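PDB 3LFK: MarR Like Protein, TVG0766549 from Thermoplasma volcanium, which probably acts as a DNA-binding transcriptional regulator of the winged helix-turn-helix, MarR-like type, although it was once reported as a mechanosensitive channel. Local coordinates for residues A79-D82 against G87-I90; I52-I57 against S68-L73; P22-K27 against G96-Q101; V12-K15 against F19-P22; F44-G49 against I90-E95. One frame throughout, in Å; residues are numbered along the deposited sequence.

Interaction 1 of 5, residues A79-D82 against G87-I90; sequences ALED and GEKI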
# COMPACT_ATOMS: atom_id res chain seq x y z
N ALA A 79 6.94 -0.67 1.87
CA ALA A 79 6.93 -1.68 2.90
C ALA A 79 8.33 -2.20 3.12
O ALA A 79 9.23 -2.02 2.29
CB ALA A 79 6.02 -2.84 2.44
N LEU A 80 8.51 -2.85 4.27
CA LEU A 80 9.81 -3.44 4.53
C LEU A 80 9.68 -4.65 5.42
O LEU A 80 8.60 -4.93 5.96
CB LEU A 80 10.80 -2.42 5.10
CG LEU A 80 10.38 -1.54 6.26
CD1 LEU A 80 10.60 -2.28 7.57
CD2 LEU A 80 11.22 -0.26 6.24
N GLU A 81 10.78 -5.39 5.52
CA GLU A 81 10.83 -6.58 6.37
C GLU A 81 11.48 -6.28 7.70
O GLU A 81 12.56 -5.68 7.76
CB GLU A 81 11.67 -7.69 5.76
CG GLU A 81 11.40 -8.03 4.35
CD GLU A 81 12.47 -8.96 3.82
OE1 GLU A 81 12.57 -10.09 4.35
OE2 GLU A 81 13.22 -8.55 2.90
N ASP A 82 10.83 -6.72 8.76
CA ASP A 82 11.33 -6.56 10.12
C ASP A 82 11.54 -8.00 10.61
O ASP A 82 10.80 -8.49 11.45
CB ASP A 82 10.27 -5.85 10.97
CG ASP A 82 10.68 -5.72 12.43
OD1 ASP A 82 10.79 -6.76 13.12
OD2 ASP A 82 10.87 -4.58 12.88
N GLY A 87 10.49 -15.89 12.86
CA GLY A 87 9.68 -15.44 11.73
C GLY A 87 9.83 -13.98 11.32
O GLY A 87 10.19 -13.12 12.12
N GLU A 88 9.54 -13.70 10.06
CA GLU A 88 9.65 -12.34 9.56
C GLU A 88 8.31 -11.61 9.61
O GLU A 88 7.25 -12.20 9.38
CB GLU A 88 10.22 -12.34 8.13
CG GLU A 88 9.67 -13.43 7.24
CD GLU A 88 10.77 -14.13 6.45
OE1 GLU A 88 10.83 -15.38 6.51
OE2 GLU A 88 11.57 -13.44 5.78
N LYS A 89 8.39 -10.31 9.92
CA LYS A 89 7.22 -9.44 10.04
C LYS A 89 7.29 -8.41 8.91
O LYS A 89 8.35 -7.84 8.65
CB LYS A 89 7.27 -8.70 11.37
CG LYS A 89 5.95 -8.55 12.11
CD LYS A 89 5.57 -9.84 12.82
CE LYS A 89 4.50 -9.60 13.88
NZ LYS A 89 5.00 -8.78 15.01
N ILE A 90 6.16 -8.17 8.24
CA ILE A 90 6.12 -7.19 7.15
C ILE A 90 5.43 -5.93 7.67
O ILE A 90 4.36 -6.01 8.28
CB ILE A 90 5.34 -7.73 5.94
CG1 ILE A 90 5.95 -9.05 5.46
CG2 ILE A 90 5.28 -6.66 4.84
CD1 ILE A 90 7.47 -9.01 5.22

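Interaction 2 of 5, residues I52-I57 against S68-L73; sequences IPLYRI and SVLKNL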
# COMPACT_ATOMS: atom_id res chain seq x y z
N ILE A 52 2.33 -7.20 9.94
CA ILE A 52 1.80 -8.58 9.95
C ILE A 52 2.84 -9.68 9.58
O ILE A 52 3.80 -9.42 8.85
CB ILE A 52 0.61 -8.62 8.95
CG1 ILE A 52 -0.19 -9.92 9.06
CG2 ILE A 52 1.12 -8.52 7.53
CD1 ILE A 52 -1.46 -9.91 8.19
N PRO A 53 2.68 -10.91 10.10
CA PRO A 53 3.63 -11.99 9.77
C PRO A 53 3.58 -12.36 8.29
O PRO A 53 2.51 -12.35 7.67
CB PRO A 53 3.14 -13.16 10.64
CG PRO A 53 2.57 -12.48 11.83
CD PRO A 53 1.79 -11.32 11.21
N LEU A 54 4.72 -12.72 7.70
CA LEU A 54 4.72 -13.08 6.29
C LEU A 54 3.79 -14.26 5.98
O LEU A 54 3.12 -14.27 4.95
CB LEU A 54 6.14 -13.38 5.80
CG LEU A 54 6.27 -13.85 4.35
CD1 LEU A 54 5.97 -12.70 3.36
CD2 LEU A 54 7.69 -14.33 4.14
N TYR A 55 3.70 -15.23 6.89
CA TYR A 55 2.84 -16.37 6.58
C TYR A 55 1.36 -15.97 6.41
O TYR A 55 0.62 -16.62 5.70
CB TYR A 55 3.02 -17.49 7.63
CG TYR A 55 2.32 -17.26 8.94
CD1 TYR A 55 0.94 -17.44 9.06
CD2 TYR A 55 3.03 -16.82 10.06
CE1 TYR A 55 0.29 -17.18 10.26
CE2 TYR A 55 2.39 -16.55 11.26
CZ TYR A 55 1.02 -16.73 11.35
OH TYR A 55 0.39 -16.45 12.54
N ARG A 56 0.92 -14.89 7.05
CA ARG A 56 -0.47 -14.48 6.86
C ARG A 56 -0.67 -13.93 5.45
O ARG A 56 -1.73 -14.11 4.84
CB ARG A 56 -0.90 -13.44 7.90
CG ARG A 56 -0.92 -13.99 9.33
CD ARG A 56 -1.65 -13.05 10.30
NE ARG A 56 -3.01 -12.79 9.86
CZ ARG A 56 -3.80 -11.85 10.38
NH1 ARG A 56 -3.35 -11.08 11.36
NH2 ARG A 56 -5.01 -11.65 9.88
N ILE A 57 0.35 -13.26 4.93
CA ILE A 57 0.26 -12.72 3.58
C ILE A 57 0.12 -13.86 2.57
O ILE A 57 -0.66 -13.77 1.64
CB ILE A 57 1.49 -11.85 3.27
CG1 ILE A 57 1.40 -10.58 4.10
CG2 ILE A 57 1.58 -11.54 1.77
CD1 ILE A 57 2.68 -9.78 4.11
N SER A 68 6.14 -11.97 -4.74
CA SER A 68 6.55 -11.11 -5.84
C SER A 68 5.86 -9.75 -5.72
O SER A 68 6.48 -8.70 -5.96
CB SER A 68 6.16 -11.73 -7.19
OG SER A 68 6.49 -10.87 -8.26
N VAL A 69 4.58 -9.77 -5.37
CA VAL A 69 3.84 -8.52 -5.22
C VAL A 69 4.46 -7.70 -4.08
O VAL A 69 4.68 -6.48 -4.20
CB VAL A 69 2.34 -8.78 -4.92
CG1 VAL A 69 1.58 -7.46 -4.88
CG2 VAL A 69 1.72 -9.66 -6.00
N LEU A 70 4.74 -8.36 -2.97
CA LEU A 70 5.34 -7.70 -1.81
C LEU A 70 6.71 -7.10 -2.17
O LEU A 70 7.01 -5.98 -1.75
CB LEU A 70 5.50 -8.69 -0.65
CG LEU A 70 6.16 -8.13 0.62
CD1 LEU A 70 5.40 -6.92 1.17
CD2 LEU A 70 6.22 -9.25 1.68
N LYS A 71 7.54 -7.84 -2.91
CA LYS A 71 8.85 -7.32 -3.29
C LYS A 71 8.71 -6.03 -4.08
O LYS A 71 9.52 -5.14 -3.94
CB LYS A 71 9.66 -8.33 -4.08
CG LYS A 71 10.23 -9.42 -3.18
CD LYS A 71 11.05 -10.42 -4.00
CE LYS A 71 10.82 -11.83 -3.52
NZ LYS A 71 11.57 -12.81 -4.36
N ASN A 72 7.68 -5.93 -4.92
CA ASN A 72 7.48 -4.67 -5.63
C ASN A 72 7.15 -3.54 -4.63
O ASN A 72 7.68 -2.43 -4.74
CB ASN A 72 6.35 -4.80 -6.67
CG ASN A 72 6.85 -5.45 -7.94
OD1 ASN A 72 7.85 -5.02 -8.50
ND2 ASN A 72 6.16 -6.48 -8.40
N LEU A 73 6.28 -3.80 -3.66
CA LEU A 73 5.95 -2.77 -2.67
C LEU A 73 7.18 -2.37 -1.89
O LEU A 73 7.31 -1.20 -1.51
CB LEU A 73 4.87 -3.25 -1.70
CG LEU A 73 3.53 -3.55 -2.36
CD1 LEU A 73 2.57 -3.97 -1.27
CD2 LEU A 73 2.97 -2.35 -3.10

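Interaction 3 of 5, residues P22-K27 against G96-Q101; sequences PVIKGK and GEFVAQ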
# COMPACT_ATOMS: atom_id res chain seq x y z
N PRO A 22 4.86 13.63 2.25
CA PRO A 22 5.73 12.89 1.33
C PRO A 22 5.40 13.22 -0.12
O PRO A 22 4.28 13.61 -0.43
CB PRO A 22 5.43 11.43 1.66
CG PRO A 22 4.05 11.47 2.19
CD PRO A 22 4.03 12.71 3.04
N VAL A 23 6.38 13.10 -1.00
CA VAL A 23 6.13 13.32 -2.41
C VAL A 23 6.34 11.95 -3.01
O VAL A 23 7.41 11.34 -2.84
CB VAL A 23 7.12 14.32 -3.02
CG1 VAL A 23 6.83 14.49 -4.51
CG2 VAL A 23 6.96 15.65 -2.31
N ILE A 24 5.31 11.47 -3.70
CA ILE A 24 5.27 10.14 -4.31
C ILE A 24 5.25 10.28 -5.83
O ILE A 24 4.56 11.16 -6.36
CB ILE A 24 3.99 9.41 -3.86
CG1 ILE A 24 3.83 9.48 -2.33
CG2 ILE A 24 4.02 7.93 -4.35
CD1 ILE A 24 4.97 8.79 -1.56
N LYS A 25 6.01 9.44 -6.53
CA LYS A 25 6.05 9.44 -7.98
C LYS A 25 4.71 8.90 -8.47
O LYS A 25 4.18 7.93 -7.91
CB LYS A 25 7.16 8.55 -8.52
CG LYS A 25 8.57 9.05 -8.30
CD LYS A 25 9.52 8.32 -9.25
CE LYS A 25 10.97 8.74 -9.06
NZ LYS A 25 11.50 8.35 -7.72
N GLY A 26 4.19 9.49 -9.53
CA GLY A 26 2.89 9.05 -10.01
C GLY A 26 1.79 9.87 -9.33
O GLY A 26 2.07 10.75 -8.50
N LYS A 27 0.55 9.54 -9.66
CA LYS A 27 -0.62 10.26 -9.15
C LYS A 27 -1.65 9.33 -8.54
O LYS A 27 -1.84 8.21 -9.04
CB LYS A 27 -1.31 11.00 -10.31
CG LYS A 27 -0.41 12.03 -11.01
CD LYS A 27 -1.08 12.59 -12.27
CE LYS A 27 -0.20 13.64 -12.94
NZ LYS A 27 -0.71 14.07 -14.28
N GLY A 96 4.29 4.20 2.78
CA GLY A 96 3.30 3.20 2.38
C GLY A 96 1.98 3.47 3.11
O GLY A 96 0.92 3.29 2.51
N GLU A 97 2.05 3.87 4.37
CA GLU A 97 0.83 4.19 5.13
C GLU A 97 0.15 5.38 4.47
O GLU A 97 -1.07 5.39 4.28
CB GLU A 97 1.19 4.51 6.59
CG GLU A 97 1.87 3.33 7.26
CD GLU A 97 1.37 3.05 8.64
OE1 GLU A 97 1.38 3.98 9.47
OE2 GLU A 97 0.99 1.88 8.90
N PHE A 98 0.94 6.38 4.10
CA PHE A 98 0.41 7.58 3.45
C PHE A 98 -0.35 7.23 2.16
O PHE A 98 -1.48 7.69 1.93
CB PHE A 98 1.57 8.54 3.10
CG PHE A 98 1.14 9.79 2.39
CD1 PHE A 98 0.63 10.86 3.10
CD2 PHE A 98 1.20 9.86 1.00
CE1 PHE A 98 0.18 12.00 2.42
CE2 PHE A 98 0.75 10.99 0.32
CZ PHE A 98 0.24 12.06 1.03
N VAL A 99 0.28 6.43 1.31
CA VAL A 99 -0.32 6.07 0.04
C VAL A 99 -1.55 5.20 0.25
O VAL A 99 -2.56 5.39 -0.42
CB VAL A 99 0.75 5.37 -0.84
CG1 VAL A 99 0.11 4.73 -2.04
CG2 VAL A 99 1.79 6.41 -1.28
N ALA A 100 -1.45 4.25 1.17
CA ALA A 100 -2.56 3.34 1.46
C ALA A 100 -3.76 4.15 1.96
O ALA A 100 -4.88 3.90 1.53
CB ALA A 100 -2.14 2.30 2.51
N GLN A 101 -3.50 5.10 2.84
CA GLN A 101 -4.60 5.92 3.37
C GLN A 101 -5.22 6.82 2.28
O GLN A 101 -6.44 6.98 2.22
CB GLN A 101 -4.10 6.77 4.53
CG GLN A 101 -5.24 7.33 5.43
CD GLN A 101 -6.10 6.24 6.07
OE1 GLN A 101 -5.86 5.05 5.90
NE2 GLN A 101 -7.13 6.66 6.81

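Interaction 4 of 5, residues V12-K15 against F19-P22; sequences VLVK and FNKP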
# COMPACT_ATOMS: atom_id res chain seq x y z
N VAL A 12 9.24 6.71 -3.84
CA VAL A 12 9.34 7.71 -2.80
C VAL A 12 10.39 8.76 -3.21
O VAL A 12 11.60 8.49 -3.21
CB VAL A 12 9.72 7.08 -1.45
CG1 VAL A 12 9.89 8.18 -0.40
CG2 VAL A 12 8.62 6.12 -1.00
N LEU A 13 9.92 9.95 -3.57
CA LEU A 13 10.78 11.05 -4.00
C LEU A 13 11.32 11.79 -2.80
O LEU A 13 12.51 12.11 -2.73
CB LEU A 13 9.99 12.01 -4.89
CG LEU A 13 9.77 11.50 -6.31
CD1 LEU A 13 8.75 12.38 -7.04
CD2 LEU A 13 11.11 11.50 -7.05
N VAL A 14 10.42 12.08 -1.87
CA VAL A 14 10.78 12.75 -0.63
C VAL A 14 9.98 12.10 0.49
O VAL A 14 8.74 12.05 0.44
CB VAL A 14 10.42 14.25 -0.65
CG1 VAL A 14 10.95 14.92 0.62
CG2 VAL A 14 11.00 14.92 -1.88
N LYS A 15 10.68 11.58 1.49
CA LYS A 15 9.99 10.97 2.62
C LYS A 15 9.33 12.09 3.42
O LYS A 15 9.80 13.23 3.41
CB LYS A 15 10.98 10.19 3.50
CG LYS A 15 11.75 9.11 2.75
CD LYS A 15 12.77 8.41 3.64
CE LYS A 15 12.09 7.51 4.63
NZ LYS A 15 13.07 6.68 5.37
N PHE A 19 7.99 19.02 8.48
CA PHE A 19 7.78 20.20 7.65
C PHE A 19 7.42 19.93 6.18
O PHE A 19 7.47 20.84 5.34
CB PHE A 19 8.99 21.14 7.75
CG PHE A 19 10.30 20.42 7.98
CD1 PHE A 19 10.92 19.72 6.95
CD2 PHE A 19 10.89 20.43 9.25
CE1 PHE A 19 12.11 19.03 7.18
CE2 PHE A 19 12.09 19.74 9.48
CZ PHE A 19 12.70 19.04 8.44
N ASN A 20 7.06 18.69 5.87
CA ASN A 20 6.67 18.35 4.51
C ASN A 20 5.96 17.01 4.40
O ASN A 20 6.33 16.04 5.06
CB ASN A 20 7.88 18.35 3.56
CG ASN A 20 8.80 17.16 3.75
OD1 ASN A 20 9.73 17.20 4.55
ND2 ASN A 20 8.54 16.08 3.01
N LYS A 21 4.94 16.99 3.55
CA LYS A 21 4.16 15.79 3.27
C LYS A 21 5.05 14.96 2.32
O LYS A 21 5.92 15.52 1.65
CB LYS A 21 2.87 16.21 2.56
CG LYS A 21 1.79 15.15 2.52
CD LYS A 21 1.27 14.85 3.91
CE LYS A 21 0.63 16.07 4.55
NZ LYS A 21 0.15 15.78 5.93
N PRO A 22 4.86 13.63 2.25
CA PRO A 22 5.73 12.89 1.33
C PRO A 22 5.40 13.22 -0.12
O PRO A 22 4.28 13.61 -0.43
CB PRO A 22 5.43 11.43 1.66
CG PRO A 22 4.05 11.47 2.19
CD PRO A 22 4.03 12.71 3.04

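Interaction 5 of 5, residues F44-G49 against I90-E95; sequences FLKTHG and IVLTSE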
# COMPACT_ATOMS: atom_id res chain seq x y z
N PHE A 44 -4.36 -4.49 2.09
CA PHE A 44 -4.47 -5.62 3.01
C PHE A 44 -3.54 -5.32 4.20
O PHE A 44 -3.90 -5.47 5.36
CB PHE A 44 -4.05 -6.91 2.30
CG PHE A 44 -3.95 -8.10 3.22
CD1 PHE A 44 -5.07 -8.90 3.48
CD2 PHE A 44 -2.74 -8.43 3.81
CE1 PHE A 44 -4.96 -10.00 4.32
CE2 PHE A 44 -2.62 -9.54 4.66
CZ PHE A 44 -3.74 -10.32 4.92
N LEU A 45 -2.32 -4.87 3.92
CA LEU A 45 -1.39 -4.56 4.98
C LEU A 45 -1.91 -3.42 5.86
O LEU A 45 -1.78 -3.47 7.09
CB LEU A 45 -0.01 -4.18 4.38
CG LEU A 45 0.68 -5.34 3.65
CD1 LEU A 45 1.90 -4.81 2.86
CD2 LEU A 45 1.14 -6.39 4.65
N LYS A 46 -2.50 -2.40 5.24
CA LYS A 46 -3.03 -1.26 5.97
C LYS A 46 -4.19 -1.71 6.86
O LYS A 46 -4.28 -1.27 8.01
CB LYS A 46 -3.53 -0.19 4.99
CG LYS A 46 -3.95 1.11 5.66
CD LYS A 46 -2.74 1.78 6.30
CE LYS A 46 -3.07 3.16 6.90
NZ LYS A 46 -3.89 3.07 8.15
N THR A 47 -5.03 -2.59 6.33
CA THR A 47 -6.21 -3.09 7.07
C THR A 47 -5.81 -3.90 8.30
O THR A 47 -6.56 -3.95 9.28
CB THR A 47 -7.07 -3.97 6.14
OG1 THR A 47 -7.71 -3.14 5.18
CG2 THR A 47 -8.12 -4.74 6.95
N HIS A 48 -4.66 -4.55 8.24
CA HIS A 48 -4.16 -5.34 9.36
C HIS A 48 -3.09 -4.60 10.17
O HIS A 48 -2.05 -5.15 10.50
CB HIS A 48 -3.67 -6.69 8.85
CG HIS A 48 -4.76 -7.50 8.23
ND1 HIS A 48 -5.67 -8.22 8.98
CD2 HIS A 48 -5.18 -7.60 6.95
CE1 HIS A 48 -6.60 -8.72 8.19
NE2 HIS A 48 -6.33 -8.36 6.95
N GLY A 49 -3.37 -3.33 10.45
CA GLY A 49 -2.48 -2.51 11.26
C GLY A 49 -1.14 -2.07 10.70
O GLY A 49 -0.32 -1.52 11.44
N ILE A 90 6.16 -8.17 8.24
CA ILE A 90 6.12 -7.19 7.15
C ILE A 90 5.43 -5.93 7.67
O ILE A 90 4.36 -6.01 8.28
CB ILE A 90 5.34 -7.73 5.94
CG1 ILE A 90 5.95 -9.05 5.46
CG2 ILE A 90 5.28 -6.66 4.84
CD1 ILE A 90 7.47 -9.01 5.22
N VAL A 91 6.04 -4.76 7.47
CA VAL A 91 5.47 -3.51 7.97
C VAL A 91 5.44 -2.44 6.90
O VAL A 91 6.33 -2.39 6.03
CB VAL A 91 6.28 -2.93 9.17
CG1 VAL A 91 6.58 -4.02 10.19
CG2 VAL A 91 7.55 -2.32 8.68
N LEU A 92 4.41 -1.60 6.92
CA LEU A 92 4.34 -0.50 5.96
C LEU A 92 5.29 0.59 6.45
O LEU A 92 5.48 0.78 7.65
CB LEU A 92 2.93 0.10 5.88
CG LEU A 92 1.84 -0.79 5.29
CD1 LEU A 92 0.52 -0.09 5.35
CD2 LEU A 92 2.18 -1.15 3.84
N THR A 93 5.92 1.27 5.51
CA THR A 93 6.75 2.42 5.88
C THR A 93 5.78 3.59 6.05
O THR A 93 4.60 3.48 5.71
CB THR A 93 7.70 2.81 4.76
OG1 THR A 93 6.93 3.09 3.59
CG2 THR A 93 8.67 1.66 4.44
N SER A 94 6.26 4.73 6.55
CA SER A 94 5.38 5.88 6.69
C SER A 94 4.82 6.28 5.32
O SER A 94 3.68 6.71 5.22
CB SER A 94 6.13 7.05 7.30
OG SER A 94 6.55 6.72 8.61
N GLU A 95 5.63 6.11 4.27
CA GLU A 95 5.19 6.46 2.92
C GLU A 95 4.13 5.46 2.42
O GLU A 95 3.18 5.83 1.73
CB GLU A 95 6.38 6.52 1.96
CG GLU A 95 7.35 7.68 2.25
CD GLU A 95 8.02 7.59 3.61
OE1 GLU A 95 8.48 6.49 3.98
OE2 GLU A 95 8.09 8.61 4.33

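Interaction 1 of 5, residues A79-D82 against G87-I90
Glu81 and Ile90 face each other as a non-hydrogen-bonded antiparallel pair, their CA atoms 4.8 Å apart, where strands 79-82 and 87-90 run side by side. The two short axes approach to 4.7 Å, and their directions differ by 155°, so the strands are antiparallel with a clear twist. One firm bond ties this end of the ladder: Asp82 N donates to Lys89 O at 2.7 Å, almost straight at 169°, with the donor nearly along the C=O axis. The return bond, from Lys89 N to Asp82 O, is long and weak at 3.4 Å. Between the strands, Glu81 CA also lies 3.6 Å from Lys89 O in a CA-H...O contact. The side chains divide between two faces. With its CG anti to the carbonyl carbon and the rest extended, Glu81 runs alongside Ile90, the methylene CG resting 4.1 Å from Ile90 CD1. Farther out, its carboxylate lies beside that of Glu88; the planes are only 19° apart, and Glu81 OE1 is 3.8 Å from Glu88 OE2. Such like charges probably repel mildly, or raise the proton affinity of one group. On the reverse face the stems of Asp82 and Lys89 meet, CB to CB at 4.2 Å, before the lysine chain, bent at chi2 and chi4, carries NZ away from Asp82, toward a long, weak ion pair with Glu84. Ile90 is buried against Ile57 and Leu70 of the neighbouring helices, while much of the rest lies at the surface. An antiparallel hairpin of this kind, directly after helix 66-76, is the wing of a winged helix-turn-helix domain.

Interaction 2 of 5, residues I52-I57 against S68-L73
Leu70 of helix 66-76 reaches across to Leu54 and Ile57 of helix 54-60, the apolar contact that joins the two helices of the helix-turn-helix motif. By the topology of winged helix proteins, helix 66-76 probably corresponds to the recognition helix. Along the segment, Ser68 comes first, its backbone N held by Asp65 OD1 near the start of the helix and its carbonyl O accepting from Asn72 N at 3.2 Å. Val69 is buried on another side, against Leu63 of the turn. Leu70 follows and carries the whole contact. With CG anti to the backbone N (chi1 178°), it directs one methyl branch, CD2, to the facing helix. There CD2 meets Leu54 CD1 at 3.8 Å, the two side chains slanting across each other rather than lying parallel. Leu54 adopts a closely similar shape, chi1 177°, which swings its branched end from the first turn of its helix, just after the N-cap residue Pro53, toward Leu70. Ile57, one turn later, also faces helix 66-76, and its extended CG1 arm leaves CD1 4.3 Å from the same methyl, Leu70 CD2, so a single methyl is shared by two neighbours and the fit is looser on this side. Beyond Leu70 the helix turns its sides to other partners: Leu73 packs on Leu41 of helix 36-47, while Leu73 N bonds to Val69 O at 3.2 Å.

Interaction 3 of 5, residues P22-K27 against G96-Q101
Pro22 sits squarely on the ring of Phe98, and here the contact is at its tightest. Its CG lies 3.4 Å from the centroid of the Phe98 ring and 15° off the ring normal, a textbook CH-pi arrangement over one face. The proline comes from the direction opposite to the phenylalanine, and its CD extends the cover toward one rim, 4.0 Å from Phe98 CE1. With CG anti to the backbone N (chi1 178°) the ring leaves the helix toward Pro22, and chi2 turns its face to the proline. This joins the short N-terminal hairpin, whose second strand is 23-24, to the start of helix 94-116, the long helix that follows the wing of the winged helix domain. Packing slackens toward Ile24. Its CG1 approaches Phe98 CD2 only to 4.3 Å, obliquely, and finds a closer neighbour in Val99, whose CG2 is 3.8 Å away. That one valine methyl is met by all three isoleucine carbons beyond CB: CG1, CG2 and CD1. Tyr32 adds apolar cover to both Ile24 and Val99, and Leu42 of helix 36-47 packs on the valine. Past Ile24 the chain draws off from the helix toward solvent, where Gly26 and Lys27 are exposed.

Interaction 4 of 5, residues V12-K15 against F19-P22
A chi1 of 74°, placing CG between its own backbone N and carbonyl carbon, together with a chi2 of -89°, folds the amide of Asn20 back toward Val14 and Lys15. The amide thereby pins the loop of a small beta hairpin formed by strands 12-14 and 23-24; a classic bulge marks the first strand, where Leu13 and Val14 both face Val23. Asn20 ND2 donates to Lys15 O at 3.1 Å and 163°, and the acceptor oxygen lies in the plane of the Asn20 amide, although ND2 is tilted from the plane of the carbonyl. The same nitrogen uses its second hydrogen on its own side of the loop, reaching Lys21 O at 3.0 Å from well above that carbonyl's plane. With OD1 bonded to Thr17 OG1, both ends of the amide are engaged and its rotation is fixed. Thus one side chain gathers three points of the connection between the strands. Val14 lies obliquely against this group: its CG1, anti to the backbone N, rests 3.6 Å from Asn20 ND2, an apolar flank to the polar bridge. Where the loop gives way to the second strand, the backbones draw together, and Pro22 CA makes a short but bent CA-H...O contact with Val14 O at 3.2 Å.

Interaction 5 of 5, residues F44-G49 against I90-E95
Leu92 fits its two methyl groups against neighbouring residues of helix 36-47, one on Leu45 and the other on Lys46. Its CG stands anti to the carbonyl carbon (chi1 -68°), and from there the isobutyl group forks: CD2 meets Leu45 CB at 3.8 Å, while CD1 lies against the helix backbone, 3.8 Å from Lys46 CA. Leu45 has a similar shape, and its own end is divided as well. Its CD1 closes on Leu92 CD2 at 3.8 Å, so these two leucines overlap at a slant, and its CD2 reaches back along the strand to Ile90 CG2 at 4.2 Å, a looser touch. Lys46 behaves differently. Its CG is anti to the backbone N (chi1 -173°), and a bend at chi2 brings the aliphatic stem across the leucine at about a right angle, with CD 3.9 Å from Leu92 CD1; beyond that point the chain leads away, passing Ala100 and Gln101 of helix 94-116. Both chain segments change structure close by. Helix 36-47 ends in a Schellman motif with Gly49, at positive phi, in the C-prime position, and Thr93 is the N-cap of the next helix, its OG1 bonded to Gly96 N. Leu45 also packs on Ile52 and Ile57, which places the contact in the core of the winged helix domain, between helix 36-47 and the second wing strand. Since the side chains meet through hydrocarbon alone, with one leucine methyl resting on the helix backbone, the joint depends on shape and burial rather than on directional bonds, and the one charged residue contributes its methylenes while its amine lies farther off.

From the N terminus, interaction 4 closes first, a short loop within the hairpin of strands 12-14 and 23-24. Sharing Pro22 with it, interaction 3 begins where that one ends and closes the largest loop, bringing the hairpin to helix 94-116. Nested inside is interaction 5, which returns from helix 36-47 to the end of strand 87-92. Within its loop, interaction 2 pairs helices 54-60 and 66-76. Interaction 1 follows in series, forming the wing, and ends on the same strand as interaction 5, with Ile90 in both. Strand 51-53 pairs with strand 87-92, so interactions 1, 2 and 5 meet round one sheet; the centres of interactions 1 and 3 lie about 20 Å apart.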